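Local coordinates for formimidoylglutamase (Bacillus subtilis, PDB 3M1R), which hydrolyses N-formimidoyl-L-glutamate to L-glutamate and formamide in histidine degradation, using two manganese ions per subunit, at residues Glu179-Gly183 with Gln184-Gln188; Pro224-Lys227 with Glu228-Val232. All blocks are in the same frame, centred on the assembly; numbering follows the deposited sequence.

Contact 1: residues Glu179-Gly183 with Gln184-Gln188; sequences EIIEG and QHLIQ
Glu182 and His185 come together because each holds CG beside its own backbone N (chi1 -85° and -55°), so that the two side chains run alongside one another. The carboxylate of Glu182, at the end of an extended chain, lies only 24° from parallel to the imidazole. Its OE1 stands 2.9 Å from CE1 of His185, approaching the ring obliquely, and CB of Glu182 rests 3.4 Å from ND1. The same OE1 is 2.8 Å from NE2 of Gln184, whose chain bends back at chi2 to lie beside the glutamate, yet the angle is too poor for a hydrogen bond. Beneath these side chains the backbone makes a short 3-10 turn that delivers the chain from helix 171-178 into strand 186-191 of the parallel arginase-fold sheet. Two successive bonds define it: His185 N to Glu182 O (3.0 Å) and Leu186 N to Gly183 O (3.2 Å). A serine in place of His185 lacks the ring, and is likely to open a gap between CB of Glu182 and the loop at Lys236 and Thr237, both of which the imidazole now touches. Branched, apolar Ile181 suits the buried side of the turn: its CD1 meets Leu186 CG at 4.2 Å, and both residues pack on Val149 of strand 147-152, with Phe172 of helix 171-178 also touching Leu186.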
loop_
_atom_site.group_PDB
_atom_site.type_symbol
_atom_site.label_atom_id
_atom_site.label_comp_id
_atom_site.label_asym_id
_atom_site.label_seq_id
_atom_site.Cartn_x
_atom_site.Cartn_y
_atom_site.Cartn_z
ATOM N N GLU D 179 28.499 -3.336 34.726
ATOM C CA GLU D 179 29.271 -2.168 35.143
ATOM C C GLU D 179 30.098 -1.553 34.023
ATOM O O GLU D 179 31.155 -0.975 34.267
ATOM C CB GLU D 179 30.165 -2.516 36.325
ATOM C CG GLU D 179 29.434 -3.213 37.441
ATOM C CD GLU D 179 30.294 -3.365 38.664
ATOM O OE1 GLU D 179 30.671 -4.513 38.983
ATOM O OE2 GLU D 179 30.600 -2.331 39.296
ATOM N N ILE D 180 29.606 -1.666 32.795
ATOM C CA ILE D 180 30.294 -1.084 31.653
ATOM C C ILE D 180 30.164 0.434 31.721
ATOM O O ILE D 180 31.119 1.161 31.465
ATOM C CB ILE D 180 29.751 -1.651 30.331
ATOM C CG1 ILE D 180 30.004 -3.162 30.283
ATOM C CG2 ILE D 180 30.398 -0.955 29.136
ATOM C CD1 ILE D 180 29.225 -3.903 29.202
ATOM N N ILE D 181 28.975 0.904 32.080
ATOM C CA ILE D 181 28.780 2.307 32.409
ATOM C C ILE D 181 28.084 2.361 33.747
ATOM O O ILE D 181 27.586 1.348 34.231
ATOM C CB ILE D 181 27.906 3.043 31.384
ATOM C CG1 ILE D 181 26.495 2.452 31.371
ATOM C CG2 ILE D 181 28.573 3.055 30.000
ATOM C CD1 ILE D 181 25.530 3.187 30.439
ATOM N N GLU D 182 28.052 3.538 34.351
ATOM C CA GLU D 182 27.398 3.691 35.644
ATOM C C GLU D 182 26.019 4.300 35.457
ATOM O O GLU D 182 25.808 5.108 34.557
ATOM C CB GLU D 182 28.245 4.552 36.591
ATOM C CG GLU D 182 29.322 3.784 37.347
ATOM C CD GLU D 182 30.193 4.692 38.199
ATOM O OE1 GLU D 182 29.789 5.850 38.438
ATOM O OE2 GLU D 182 31.282 4.251 38.627
ATOM N N GLY D 183 25.083 3.904 36.310
ATOM C CA GLY D 183 23.717 4.391 36.235
ATOM C C GLY D 183 23.576 5.904 36.253
ATOM O O GLY D 183 22.777 6.472 35.497
ATOM N N GLN D 184 24.353 6.568 37.103
ATOM C CA GLN D 184 24.230 8.018 37.218
ATOM C C GLN D 184 24.892 8.768 36.064
ATOM O O GLN D 184 24.800 9.989 35.989
ATOM C CB GLN D 184 24.762 8.516 38.554
ATOM C CG GLN D 184 26.271 8.544 38.648
ATOM C CD GLN D 184 26.831 7.304 39.297
ATOM O OE1 GLN D 184 26.224 6.231 39.242
ATOM N NE2 GLN D 184 27.993 7.443 39.931
ATOM N N HIS D 185 25.557 8.040 35.172
ATOM C CA HIS D 185 26.148 8.645 33.977
ATOM C C HIS D 185 25.267 8.425 32.764
ATOM O O HIS D 185 25.680 8.694 31.641
ATOM C CB HIS D 185 27.515 8.044 33.686
ATOM C CG HIS D 185 28.461 8.136 34.835
ATOM N ND1 HIS D 185 29.495 7.243 35.018
ATOM C CD2 HIS D 185 28.525 9.011 35.866
ATOM C CE1 HIS D 185 30.160 7.570 36.113
ATOM N NE2 HIS D 185 29.591 8.637 36.647
ATOM N N LEU D 186 24.062 7.924 33.009
ATOM C CA LEU D 186 23.094 7.617 31.965
ATOM C C LEU D 186 22.009 8.662 32.075
ATOM O O LEU D 186 21.391 8.798 33.132
ATOM C CB LEU D 186 22.477 6.237 32.213
ATOM C CG LEU D 186 22.021 5.357 31.037
ATOM C CD1 LEU D 186 20.882 4.451 31.454
ATOM C CD2 LEU D 186 21.624 6.175 29.838
ATOM N N ILE D 187 21.794 9.414 31.000
ATOM C CA ILE D 187 20.683 10.357 30.936
ATOM C C ILE D 187 19.633 9.873 29.923
ATOM O O ILE D 187 19.881 9.850 28.708
ATOM C CB ILE D 187 21.180 11.762 30.559
ATOM C CG1 ILE D 187 22.146 12.271 31.616
ATOM C CG2 ILE D 187 20.037 12.728 30.445
ATOM C CD1 ILE D 187 22.942 13.421 31.134
ATOM N N GLN D 188 18.461 9.481 30.423
ATOM C CA GLN D 188 17.385 9.013 29.554
ATOM C C GLN D 188 16.448 10.164 29.289
ATOM O O GLN D 188 15.890 10.733 30.220
ATOM C CB GLN D 188 16.618 7.846 30.185
ATOM C CG GLN D 188 17.488 6.651 30.539
ATOM C CD GLN D 188 16.666 5.440 30.981
ATOM O OE1 GLN D 188 15.737 5.558 31.787
ATOM N NE2 GLN D 188 17.024 4.267 30.468
#

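Contact 2: residues Pro224-Lys227 with Glu228-Val232; sequences PTIK and EILPV
The flat peptide carbonyl of Ile226 takes two N-H groups at its oxygen: Leu230 N lies nearly straight ahead at 2.7 Å, while Ile229 N adds a second, weak bond to the same atom. CB of Leu230 and CG2 of Ile229 also lie close to this oxygen, 3.2 and 3.6 Å away. At Pro224 the carbonyl is used more simply. Its oxygen takes the N-H of Glu228 at 3.0 Å, the donor tilted 22° from the carbonyl plane, and CB of Glu228 settles against that oxygen too. The bond from Ile229 N to Thr225 O is weak.

The bonds from Glu228 N, Leu230 N and, weakly, Ile229 N to Thr225 O are the i to i+4 bonds of an alpha helix, 222-234; the weak one from Ile229 N to Ile226 O is an added i to i+3 bond. In the arginase fold this helix packs against strands 186-191 and 210-213 and against helix 267-278. The pattern breaks at Pro231: a proline has no N-H to give Lys227 O, and the helix kinks there, Val232 N turning instead to Ile229 O in a weak bond. On the buried side Ile226 and Leu230, one turn apart, point the same way; with CG2 anti to the backbone N, Ile226 carries that methyl to 4.0 Å from Leu230 CB. Its branched bulk suits the seam, where it also touches Ala273 and Ile277 of helix 267-278. Thr225 is buried, but its OG1 reaches back four residues to Gly221 O, just ahead of the helix, which pairs the polar group. Glu228 is exposed, where its charge is tolerated, and its OE2 forms a salt bridge with Lys220, from the helix just before.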
loop_
_atom_site.group_PDB
_atom_site.type_symbol
_atom_site.label_atom_id
_atom_site.label_comp_id
_atom_site.label_asym_id
_atom_site.label_seq_id
_atom_site.Cartn_x
_atom_site.Cartn_y
_atom_site.Cartn_z
ATOM N N PRO D 224 16.658 23.223 27.689
ATOM C CA PRO D 224 16.900 23.536 29.106
ATOM C C PRO D 224 17.034 22.277 29.976
ATOM O O PRO D 224 17.858 22.237 30.882
ATOM C CB PRO D 224 15.658 24.343 29.503
ATOM C CG PRO D 224 15.215 24.977 28.230
ATOM C CD PRO D 224 15.472 23.925 27.168
ATOM N N THR D 225 16.244 21.253 29.699
ATOM C CA THR D 225 16.358 20.014 30.462
ATOM C C THR D 225 17.772 19.440 30.375
ATOM O O THR D 225 18.326 18.981 31.368
ATOM C CB THR D 225 15.355 18.949 30.000
ATOM O OG1 THR D 225 14.024 19.361 30.334
ATOM C CG2 THR D 225 15.643 17.632 30.689
ATOM N N ILE D 226 18.360 19.486 29.186
ATOM C CA ILE D 226 19.714 18.979 28.974
ATOM C C ILE D 226 20.793 19.846 29.630
ATOM O O ILE D 226 21.776 19.329 30.167
ATOM C CB ILE D 226 20.009 18.829 27.471
ATOM C CG1 ILE D 226 19.119 17.753 26.855
ATOM C CG2 ILE D 226 21.462 18.482 27.239
ATOM C CD1 ILE D 226 19.357 17.590 25.376
ATOM N N LYS D 227 20.618 21.163 29.588
ATOM C CA LYS D 227 21.577 22.055 30.235
ATOM C C LYS D 227 21.584 21.813 31.736
ATOM O O LYS D 227 22.620 21.886 32.387
ATOM C CB LYS D 227 21.258 23.521 29.929
ATOM C CG LYS D 227 21.673 23.954 28.543
ATOM C CD LYS D 227 20.956 25.215 28.133
ATOM C CE LYS D 227 21.499 25.753 26.815
ATOM N NZ LYS D 227 20.889 27.069 26.465
ATOM N N GLU D 228 20.410 21.506 32.269
ATOM C CA GLU D 228 20.250 21.261 33.691
ATOM C C GLU D 228 20.994 19.995 34.131
ATOM O O GLU D 228 21.537 19.947 35.226
ATOM C CB GLU D 228 18.756 21.158 34.022
ATOM C CG GLU D 228 18.400 21.351 35.491
ATOM C CD GLU D 228 16.952 21.785 35.694
ATOM O OE1 GLU D 228 16.330 21.342 36.682
ATOM O OE2 GLU D 228 16.437 22.569 34.869
ATOM N N ILE D 229 21.039 18.980 33.274
ATOM C CA ILE D 229 21.613 17.696 33.669
ATOM C C ILE D 229 22.992 17.372 33.085
ATOM O O ILE D 229 23.794 16.695 33.727
ATOM C CB ILE D 229 20.663 16.525 33.310
ATOM C CG1 ILE D 229 21.081 15.258 34.053
ATOM C CG2 ILE D 229 20.651 16.294 31.805
ATOM C CD1 ILE D 229 21.358 15.484 35.514
ATOM N N LEU D 230 23.266 17.820 31.863
ATOM C CA LEU D 230 24.497 17.397 31.199
ATOM C C LEU D 230 25.778 17.834 31.938
ATOM O O LEU D 230 26.698 17.026 32.124
ATOM C CB LEU D 230 24.518 17.836 29.734
ATOM C CG LEU D 230 25.698 17.290 28.929
ATOM C CD1 LEU D 230 25.736 15.779 29.022
ATOM C CD2 LEU D 230 25.623 17.727 27.473
ATOM N N PRO D 231 25.847 19.110 32.361
ATOM C CA PRO D 231 27.032 19.601 33.078
ATOM C C PRO D 231 27.408 18.735 34.265
ATOM O O PRO D 231 28.593 18.489 34.490
ATOM C CB PRO D 231 26.588 20.979 33.558
ATOM C CG PRO D 231 25.687 21.449 32.469
ATOM C CD PRO D 231 24.915 20.210 32.051
ATOM N N VAL D 232 26.418 18.282 35.024
ATOM C CA VAL D 232 26.707 17.469 36.197
ATOM C C VAL D 232 27.369 16.164 35.775
ATOM O O VAL D 232 28.321 15.700 36.397
ATOM C CB VAL D 232 25.432 17.134 36.975
ATOM C CG1 VAL D 232 25.788 16.568 38.342
ATOM C CG2 VAL D 232 24.561 18.369 37.111
#

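How the contacts relate
Following the chain from the N terminus, contact 1 comes first, joining the end of helix 171-178 to strand 186-191. The chain then passes through helix 198-206, strand 210-213 and helix 214-220 before reaching contact 2 within helix 222-234. Each contact is local, contact 1 a 3-10 turn and contact 2 successive turns of one helix; neither closes a long loop, and the two stand in series, neither nested nor crossed. They nevertheless meet in space: Ile187, on the strand that leaves contact 1, sets its CD1 3.7 Å from CG2 of Ile229 and 4.2 Å from CD1 of Leu230. This is one of the places where helix 222-234 packs on the sheet, whereas the neighbouring Leu186 turns to the helix 171-178 side.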